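Local coordinates for protein 5-carboxyvanillate decarboxylase (Sphingomonas paucimobilis, PDB 4L6D) that probably removes the carboxyl group of 5-carboxyvanillate to give vanillate, as a manganese-binding member of the amidohydrolase superfamily, at residues R127-V132 with N139-N144; N291-I296 with R330-T335. All blocks are in the same frame, centred on the assembly; numbering follows the deposited sequence.

Contact 1: residues R127-V132 with N139-N144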
ATOM      1  N   ARG A 127      28.188  13.816   9.982  1.00  8.15           N
ATOM      2  CA  ARG A 127      29.086  14.908   9.609  1.00  8.92           C
ATOM      3  C   ARG A 127      28.715  15.503   8.251  1.00  9.68           C
ATOM      4  O   ARG A 127      28.704  16.721   8.076  1.00  9.18           O
ATOM      5  CB  ARG A 127      30.535  14.422   9.535  1.00 10.40           C
ATOM      6  CG  ARG A 127      31.078  13.848  10.825  1.00 15.06           C
ATOM      7  CD  ARG A 127      30.946  14.824  11.968  1.00 18.80           C
ATOM      8  NE  ARG A 127      31.634  16.081  11.699  1.00 17.82           N
ATOM      9  CZ  ARG A 127      31.367  17.212  12.339  1.00 25.85           C
ATOM     10  NH1 ARG A 127      32.032  18.323  12.047  1.00 23.95           N
ATOM     11  NH2 ARG A 127      30.420  17.230  13.268  1.00 27.38           N
ATOM     12  N   GLU A 128      28.436  14.644   7.274  1.00  7.58           N
ATOM     13  CA  GLU A 128      28.111  15.128   5.938  1.00  9.26           C
ATOM     14  C   GLU A 128      26.794  15.898   5.917  1.00  8.96           C
ATOM     15  O   GLU A 128      26.677  16.923   5.241  1.00  7.59           O
ATOM     16  CB  GLU A 128      28.095  13.975   4.928  1.00 10.78           C
ATOM     17  CG  GLU A 128      27.827  14.384   3.469  1.00  8.69           C
ATOM     18  CD  GLU A 128      28.855  15.346   2.884  1.00  8.22           C
ATOM     19  OE1 GLU A 128      29.926  15.570   3.491  1.00  9.25           O
ATOM     20  OE2 GLU A 128      28.578  15.890   1.797  1.00  9.83           O
ATOM     21  N   ILE A 129      25.813  15.414   6.669  1.00  6.80           N
ATOM     22  CA  ILE A 129      24.529  16.105   6.783  1.00  6.51           C
ATOM     23  C   ILE A 129      24.743  17.523   7.313  1.00  7.11           C
ATOM     24  O   ILE A 129      24.187  18.476   6.764  1.00  9.22           O
ATOM     25  CB  ILE A 129      23.551  15.290   7.649  1.00  6.75           C
ATOM     26  CG1 ILE A 129      23.084  14.078   6.849  1.00  7.06           C
ATOM     27  CG2 ILE A 129      22.359  16.139   8.103  1.00  8.03           C
ATOM     28  CD1 ILE A 129      22.531  12.945   7.684  1.00  9.03           C
ATOM     29  N   GLU A 130      25.575  17.666   8.340  1.00  8.61           N
ATOM     30  CA  GLU A 130      25.884  18.988   8.869  1.00  9.42           C
ATOM     31  C   GLU A 130      26.555  19.855   7.807  1.00 10.93           C
ATOM     32  O   GLU A 130      26.227  21.032   7.672  1.00  9.23           O
ATOM     33  CB  GLU A 130      26.764  18.891  10.115  1.00  9.99           C
ATOM     34  CG  GLU A 130      27.233  20.246  10.628  1.00 15.08           C
ATOM     35  CD  GLU A 130      27.988  20.156  11.936  1.00 21.81           C
ATOM     36  OE1 GLU A 130      28.561  21.182  12.348  1.00 23.80           O
ATOM     37  OE2 GLU A 130      28.004  19.069  12.554  1.00 24.52           O
ATOM     38  N   ARG A 131      27.477  19.275   7.040  1.00  9.05           N
ATOM     39  CA  ARG A 131      28.158  20.033   5.989  1.00 10.09           C
ATOM     40  C   ARG A 131      27.182  20.485   4.896  1.00  8.50           C
ATOM     41  O   ARG A 131      27.268  21.616   4.411  1.00  8.93           O
ATOM     42  CB  ARG A 131      29.314  19.212   5.388  1.00  8.15           C
ATOM     43  CG  ARG A 131      30.227  20.005   4.461  1.00  8.68           C
ATOM     44  CD  ARG A 131      31.339  19.138   3.861  1.00 10.16           C
ATOM     45  NE  ARG A 131      30.832  18.265   2.809  1.00  9.90           N
ATOM     46  CZ  ARG A 131      30.895  18.540   1.509  1.00  8.74           C
ATOM     47  NH1 ARG A 131      30.397  17.678   0.633  1.00  8.75           N
ATOM     48  NH2 ARG A 131      31.466  19.659   1.080  1.00 10.40           N
ATOM     49  N   VAL A 132      26.264  19.600   4.517  1.00  7.03           N
ATOM     50  CA  VAL A 132      25.242  19.919   3.523  1.00  6.71           C
ATOM     51  C   VAL A 132      24.412  21.123   3.968  1.00  7.44           C
ATOM     52  O   VAL A 132      24.154  22.038   3.182  1.00  8.40           O
ATOM     53  CB  VAL A 132      24.333  18.684   3.265  1.00  6.87           C
ATOM     54  CG1 VAL A 132      23.062  19.069   2.529  1.00  7.73           C
ATOM     55  CG2 VAL A 132      25.106  17.612   2.496  1.00  6.61           C
ATOM     56  N   ASN A 139      19.250  22.628  -0.024  1.00  6.22           N
ATOM     57  CA  ASN A 139      17.854  22.898   0.306  1.00  6.20           C
ATOM     58  C   ASN A 139      17.185  21.837   1.165  1.00  6.48           C
ATOM     59  O   ASN A 139      16.128  22.070   1.757  1.00  8.66           O
ATOM     60  CB  ASN A 139      17.075  23.082  -0.998  1.00  6.63           C
ATOM     61  CG  ASN A 139      17.588  24.244  -1.807  1.00  8.43           C
ATOM     62  OD1 ASN A 139      18.530  24.101  -2.591  1.00  7.00           O
ATOM     63  ND2 ASN A 139      16.991  25.413  -1.606  1.00  8.34           N
ATOM     64  N   GLY A 140      17.815  20.673   1.246  1.00  5.09           N
ATOM     65  CA  GLY A 140      17.254  19.580   2.010  1.00  6.56           C
ATOM     66  C   GLY A 140      18.088  18.348   1.774  1.00  4.91           C
ATOM     67  O   GLY A 140      19.213  18.449   1.288  1.00  5.61           O
ATOM     68  N   LEU A 141      17.523  17.193   2.099  1.00  4.73           N
ATOM     69  CA  LEU A 141      18.221  15.915   1.957  1.00  4.76           C
ATOM     70  C   LEU A 141      17.359  14.906   1.221  1.00  6.22           C
ATOM     71  O   LEU A 141      16.134  15.013   1.206  1.00  5.86           O
ATOM     72  CB  LEU A 141      18.569  15.357   3.336  1.00  5.73           C
ATOM     73  CG  LEU A 141      19.526  16.188   4.183  1.00  5.16           C
ATOM     74  CD1 LEU A 141      19.441  15.753   5.649  1.00  9.12           C
ATOM     75  CD2 LEU A 141      20.960  16.113   3.681  1.00  6.34           C
ATOM     76  N   VAL A 142      18.005  13.907   0.622  1.00  5.16           N
ATOM     77  CA  VAL A 142      17.294  12.803  -0.019  1.00  4.64           C
ATOM     78  C   VAL A 142      17.998  11.497   0.310  1.00  4.57           C
ATOM     79  O   VAL A 142      19.232  11.431   0.383  1.00  5.70           O
ATOM     80  CB  VAL A 142      17.184  12.993  -1.559  1.00  4.54           C
ATOM     81  CG1 VAL A 142      18.562  13.079  -2.213  1.00  7.04           C
ATOM     82  CG2 VAL A 142      16.358  11.873  -2.207  1.00  6.78           C
ATOM     83  N   ILE A 143      17.198  10.471   0.546  1.00  5.52           N
ATOM     84  CA  ILE A 143      17.701   9.117   0.725  1.00  4.98           C
ATOM     85  C   ILE A 143      16.669   8.175   0.091  1.00  4.99           C
ATOM     86  O   ILE A 143      15.485   8.512   0.010  1.00  5.77           O
ATOM     87  CB  ILE A 143      17.965   8.800   2.226  1.00  4.98           C
ATOM     88  CG1 ILE A 143      19.007   7.681   2.366  1.00  6.45           C
ATOM     89  CG2 ILE A 143      16.668   8.457   2.950  1.00  6.92           C
ATOM     90  CD1 ILE A 143      20.420   8.087   1.880  1.00  6.50           C
ATOM     91  N   ASN A 144      17.111   7.010  -0.371  1.00  4.99           N
ATOM     92  CA  ASN A 144      16.235   6.096  -1.110  1.00  6.04           C
ATOM     93  C   ASN A 144      15.847   4.870  -0.310  1.00  9.08           C
ATOM     94  O   ASN A 144      16.578   3.885  -0.281  1.00  6.71           O
ATOM     95  CB  ASN A 144      16.892   5.699  -2.431  1.00  5.47           C
ATOM     96  CG  ASN A 144      17.370   6.905  -3.190  1.00  5.29           C
ATOM     97  OD1 ASN A 144      16.559   7.646  -3.757  1.00  7.30           O
ATOM     98  ND2 ASN A 144      18.676   7.165  -3.150  1.00  6.53           N
TER
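Leu141 spreads its two methyl branches over helix 127-132, one to each of two helix residues, Val132, whose CB points at the strand, and Ile129, which reaches it from the flank. Leu141 CD1 meets Ile129 CG2 at 3.8 Å and lies 4.2 Å from Ile129 CG1. Leu141 CD2 touches Val132 CG1 at 3.8 Å. The two approaches differ in direction: the Leu141 side chain lies nearly perpendicular to that of Ile129 but at a slant to that of Val132. On the helix, both contacting methyls occupy equivalent places, since Ile129 CG2 and Val132 CG1 (chi1 165°) each stand anti to the backbone N. Val132 CG1 also passes 4.1 Å from Gly140 O, a packing distance. The short axes run roughly antiparallel, at 141°, with a closest approach of 9.6 Å, so side chains rather than backbones fill the interface. Helix 158-167 adds to the same layer, Ile164 touching both Ile129 and Leu141.

Away from the strand, Arg131 holds Glu128 side-on by two bonds, Arg131 NE to Glu128 OE1 at 2.9 Å and Arg131 NH1 to Glu128 OE2 at 2.8 Å. Both oxygens are met on their syn sides, OE1 from 27° out of the carboxylate plane. Asp98 makes a further salt bridge to Arg131, and Asn97 a hydrogen bond to Glu128 OE2, tying this polar side to helix 86-106.

Strand 111-115, helix 122-134 and strand 140-144 form a beta-alpha-beta unit of the amidohydrolase barrel. Leu141 faces its helical layer, while the following Val142 touches the manganese ligand His174. The chemistry implies a division of labour: buried methyl groups, with no hydrogen bond between the two segments, seat the helix on the strand, and paired charges join it to the preceding helix.

Contact 2: residues N291-I296 with R330-T335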
ATOM      1  N   ASN A 291       0.528  20.705   3.219  1.00  4.68           N
ATOM      2  CA  ASN A 291       1.326  19.476   3.256  1.00  4.47           C
ATOM      3  C   ASN A 291       1.436  18.740   1.919  1.00  4.48           C
ATOM      4  O   ASN A 291       1.910  17.607   1.871  1.00  6.04           O
ATOM      5  CB  ASN A 291       0.771  18.515   4.308  1.00  7.44           C
ATOM      6  CG  ASN A 291       1.339  18.768   5.697  1.00  8.66           C
ATOM      7  OD1 ASN A 291       2.273  19.549   5.870  1.00 10.58           O
ATOM      8  ND2 ASN A 291       0.797  18.076   6.691  1.00  9.25           N
ATOM      9  N   VAL A 292       1.002  19.381   0.839  1.00  5.00           N
ATOM     10  CA  VAL A 292       1.057  18.764  -0.481  1.00  4.82           C
ATOM     11  C   VAL A 292       1.858  19.620  -1.448  1.00  4.99           C
ATOM     12  O   VAL A 292       1.562  20.796  -1.622  1.00  4.67           O
ATOM     13  CB  VAL A 292      -0.354  18.536  -1.060  1.00  4.66           C
ATOM     14  CG1 VAL A 292      -0.269  17.765  -2.378  1.00  4.74           C
ATOM     15  CG2 VAL A 292      -1.232  17.799  -0.049  1.00  7.53           C
ATOM     16  N   MET A 293       2.845  19.008  -2.100  1.00  4.47           N
ATOM     17  CA  MET A 293       3.694  19.695  -3.070  1.00  4.51           C
ATOM     18  C   MET A 293       3.620  19.038  -4.430  1.00  6.30           C
ATOM     19  O   MET A 293       3.415  17.838  -4.542  1.00  6.58           O
ATOM     20  CB  MET A 293       5.145  19.669  -2.604  1.00  4.34           C
ATOM     21  CG  MET A 293       5.381  20.516  -1.375  1.00  4.83           C
ATOM     22  SD  MET A 293       7.059  20.373  -0.728  1.00  6.12           S
ATOM     23  CE  MET A 293       6.995  18.789   0.101  1.00  9.54           C
ATOM     24  N   TRP A 294       3.818  19.835  -5.470  1.00  5.61           N
ATOM     25  CA  TRP A 294       3.855  19.318  -6.827  1.00  4.59           C
ATOM     26  C   TRP A 294       5.242  18.780  -7.192  1.00  4.77           C
ATOM     27  O   TRP A 294       6.267  19.257  -6.692  1.00  5.31           O
ATOM     28  CB  TRP A 294       3.412  20.434  -7.778  1.00  4.09           C
ATOM     29  CG  TRP A 294       3.464  20.084  -9.230  1.00  4.73           C
ATOM     30  CD1 TRP A 294       2.620  19.255  -9.907  1.00  4.17           C
ATOM     31  CD2 TRP A 294       4.416  20.564 -10.181  1.00  4.33           C
ATOM     32  NE1 TRP A 294       2.995  19.183 -11.233  1.00  5.32           N
ATOM     33  CE2 TRP A 294       4.091  19.990 -11.424  1.00  4.42           C
ATOM     34  CE3 TRP A 294       5.512  21.441 -10.099  1.00  4.95           C
ATOM     35  CZ2 TRP A 294       4.823  20.256 -12.578  1.00  5.76           C
ATOM     36  CZ3 TRP A 294       6.239  21.699 -11.242  1.00  4.63           C
ATOM     37  CH2 TRP A 294       5.889  21.111 -12.468  1.00  4.85           C
ATOM     38  N   ALA A 295       5.267  17.780  -8.072  1.00  5.27           N
ATOM     39  CA  ALA A 295       6.519  17.245  -8.609  1.00  5.12           C
ATOM     40  C   ALA A 295       6.264  16.653  -9.990  1.00  5.76           C
ATOM     41  O   ALA A 295       5.109  16.477 -10.379  1.00  6.95           O
ATOM     42  CB  ALA A 295       7.113  16.183  -7.681  1.00  6.43           C
ATOM     43  N   ILE A 296       7.335  16.323 -10.715  1.00  5.08           N
ATOM     44  CA  ILE A 296       7.214  15.716 -12.036  1.00  5.20           C
ATOM     45  C   ILE A 296       7.710  14.273 -12.037  1.00  7.24           C
ATOM     46  O   ILE A 296       7.112  13.414 -12.694  1.00  7.01           O
ATOM     47  CB  ILE A 296       7.992  16.509 -13.104  1.00  6.40           C
ATOM     48  CG1 ILE A 296       7.508  17.961 -13.165  1.00  5.60           C
ATOM     49  CG2 ILE A 296       7.874  15.819 -14.466  1.00  5.26           C
ATOM     50  CD1 ILE A 296       8.477  18.868 -13.894  1.00  5.51           C
ATOM     51  N   ARG A 330       8.814  26.965   1.259  1.00  7.77           N
ATOM     52  CA  ARG A 330       8.905  26.924   2.714  1.00  7.90           C
ATOM     53  C   ARG A 330       9.709  25.716   3.193  1.00  6.11           C
ATOM     54  O   ARG A 330      10.696  25.860   3.924  1.00  8.71           O
ATOM     55  CB  ARG A 330       7.506  26.868   3.322  1.00 10.09           C
ATOM     56  CG  ARG A 330       7.491  26.816   4.838  1.00 11.01           C
ATOM     57  CD  ARG A 330       6.072  26.639   5.373  1.00 13.37           C
ATOM     58  NE  ARG A 330       5.589  25.266   5.221  1.00 14.44           N
ATOM     59  CZ  ARG A 330       4.615  24.890   4.394  1.00 17.19           C
ATOM     60  NH1 ARG A 330       3.997  25.787   3.642  1.00 22.53           N
ATOM     61  NH2 ARG A 330       4.256  23.617   4.332  1.00 17.21           N
ATOM     62  N   ILE A 331       9.283  24.530   2.776  1.00  5.31           N
ATOM     63  CA  ILE A 331       9.868  23.286   3.273  1.00  4.76           C
ATOM     64  C   ILE A 331      11.323  23.114   2.853  1.00  8.59           C
ATOM     65  O   ILE A 331      12.143  22.594   3.619  1.00  8.16           O
ATOM     66  CB  ILE A 331       9.018  22.077   2.835  1.00  4.65           C
ATOM     67  CG1 ILE A 331       7.673  22.111   3.570  1.00  7.70           C
ATOM     68  CG2 ILE A 331       9.760  20.744   3.059  1.00  7.54           C
ATOM     69  CD1 ILE A 331       6.648  21.141   3.027  1.00  8.82           C
ATOM     70  N   PHE A 332      11.642  23.568   1.644  1.00  5.70           N
ATOM     71  CA  PHE A 332      12.984  23.388   1.086  1.00  5.86           C
ATOM     72  C   PHE A 332      13.805  24.674   0.956  1.00  7.23           C
ATOM     73  O   PHE A 332      14.740  24.743   0.148  1.00  8.81           O
ATOM     74  CB  PHE A 332      12.893  22.663  -0.254  1.00  7.03           C
ATOM     75  CG  PHE A 332      12.398  21.245  -0.145  1.00  6.08           C
ATOM     76  CD1 PHE A 332      13.133  20.284   0.534  1.00  6.90           C
ATOM     77  CD2 PHE A 332      11.186  20.876  -0.717  1.00  6.84           C
ATOM     78  CE1 PHE A 332      12.671  18.974   0.628  1.00  8.55           C
ATOM     79  CE2 PHE A 332      10.720  19.573  -0.630  1.00  6.24           C
ATOM     80  CZ  PHE A 332      11.470  18.614   0.040  1.00  7.69           C
ATOM     81  N   ARG A 333      13.457  25.695   1.733  1.00  7.70           N
ATOM     82  CA  ARG A 333      14.330  26.863   1.894  1.00 10.88           C
ATOM     83  C   ARG A 333      14.639  27.547   0.564  1.00 10.96           C
ATOM     84  O   ARG A 333      15.791  27.883   0.285  1.00 11.27           O
ATOM     85  CB  ARG A 333      15.656  26.453   2.555  1.00 16.58           C
ATOM     86  CG  ARG A 333      15.518  25.791   3.917  1.00 21.84           C
ATOM     87  CD  ARG A 333      16.890  25.490   4.534  1.00 23.31           C
ATOM     88  NE  ARG A 333      16.763  24.931   5.879  1.00 22.44           N
ATOM     89  CZ  ARG A 333      17.780  24.732   6.712  1.00 20.47           C
ATOM     90  NH1 ARG A 333      19.020  25.048   6.350  1.00 20.01           N
ATOM     91  NH2 ARG A 333      17.558  24.222   7.915  1.00 19.09           N
ATOM     92  N   ILE A 334      13.614  27.753  -0.255  1.00  7.78           N
ATOM     93  CA  ILE A 334      13.791  28.416  -1.544  1.00  9.45           C
ATOM     94  C   ILE A 334      13.232  29.826  -1.460  1.00 11.01           C
ATOM     95  O   ILE A 334      12.120  30.031  -0.975  1.00 13.67           O
ATOM     96  CB  ILE A 334      13.068  27.650  -2.678  1.00  6.68           C
ATOM     97  CG1 ILE A 334      13.643  26.236  -2.818  1.00  7.90           C
ATOM     98  CG2 ILE A 334      13.187  28.408  -3.987  1.00 11.56           C
ATOM     99  CD1 ILE A 334      12.820  25.333  -3.735  1.00  8.96           C
ATOM    100  N   THR A 335      14.012  30.798  -1.913  1.00 13.10           N
ATOM    101  CA  THR A 335      13.538  32.171  -1.996  1.00 15.82           C
ATOM    102  C   THR A 335      12.754  32.356  -3.288  1.00 17.67           C
ATOM    103  O   THR A 335      11.606  32.817  -3.296  1.00 18.80           O
ATOM    104  CB  THR A 335      14.711  33.150  -1.990  1.00 17.58           C
ATOM    105  OG1 THR A 335      15.438  33.003  -0.766  1.00 20.31           O
ATOM    106  CG2 THR A 335      14.206  34.579  -2.110  1.00 19.01           C
ATOM    107  OXT THR A 335      13.265  32.026  -4.356  1.00 15.76           O
TER
HETATM  108  O   HOH W   1       4.460  21.469   5.885  1.00 26.19           O
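Met293 reaches from strand 292-293 to the end of helix 317-331, where Ile331 and Phe332 receive its sulfur and terminal methyl. Its CB points toward the 330-335 segment, and CG stands anti to the carbonyl carbon, beside the backbone N. An extended chi2 (175°) then places Met293 SD 3.7 Å from Phe332 CE2 and 3.9 Å from Ile331 CD1. SD stands 4.9 Å from the Phe332 ring centroid, 68° off the normal, an oblique Met-aromatic contact. The bend at chi3 (-77°) leaves Met293 CE beside the same two groups, 3.8 Å from Ile331 CD1 and 3.9 Å from Phe332 CE2. Ile331 also lays its CG2 over the centre of one face of the Phe332 ring, so the isoleucine packs on both the ring and the thioether.

Beside this apolar cluster, a water bridges the segments: it donates to Asn291 OD1 and accepts from Arg330 NH2 at 2.7 Å, lying in the guanidinium plane. Arg330 NH2 also bonds Glu290 O, and Asn291 ND2 bonds Arg264 O.

The contact sets the end of helix 317-331 and the residue after it, Phe332, against the last barrel strand. Chemically, dispersion and sulfur-aromatic packing do the buried work, while the single bridging water supplies a polar link between the segments, whose atoms share no direct hydrogen bond.

Contacts 1 and 2 follow each other along the chain, the first closing before the second opens, and their centres lie about 17 Å apart. Both reach the same parallel eight-stranded sheet: contact 1 at strand 140-144, fourth in order, and contact 2 at 292-293, the eighth. Contact 1 packs outward on helix 122-134; contact 2 involves the end of helix 317-331. They meet through Asn139, whose ND2 lies 2.9 Å from Phe332 O, a probable hydrogen bond. The C-terminal segment thus touches both the 139-144 and the 291-296 segments near the N-terminal ends of their strands, consistent with closing the barrel end opposite the usual amidohydrolase active-site mouth.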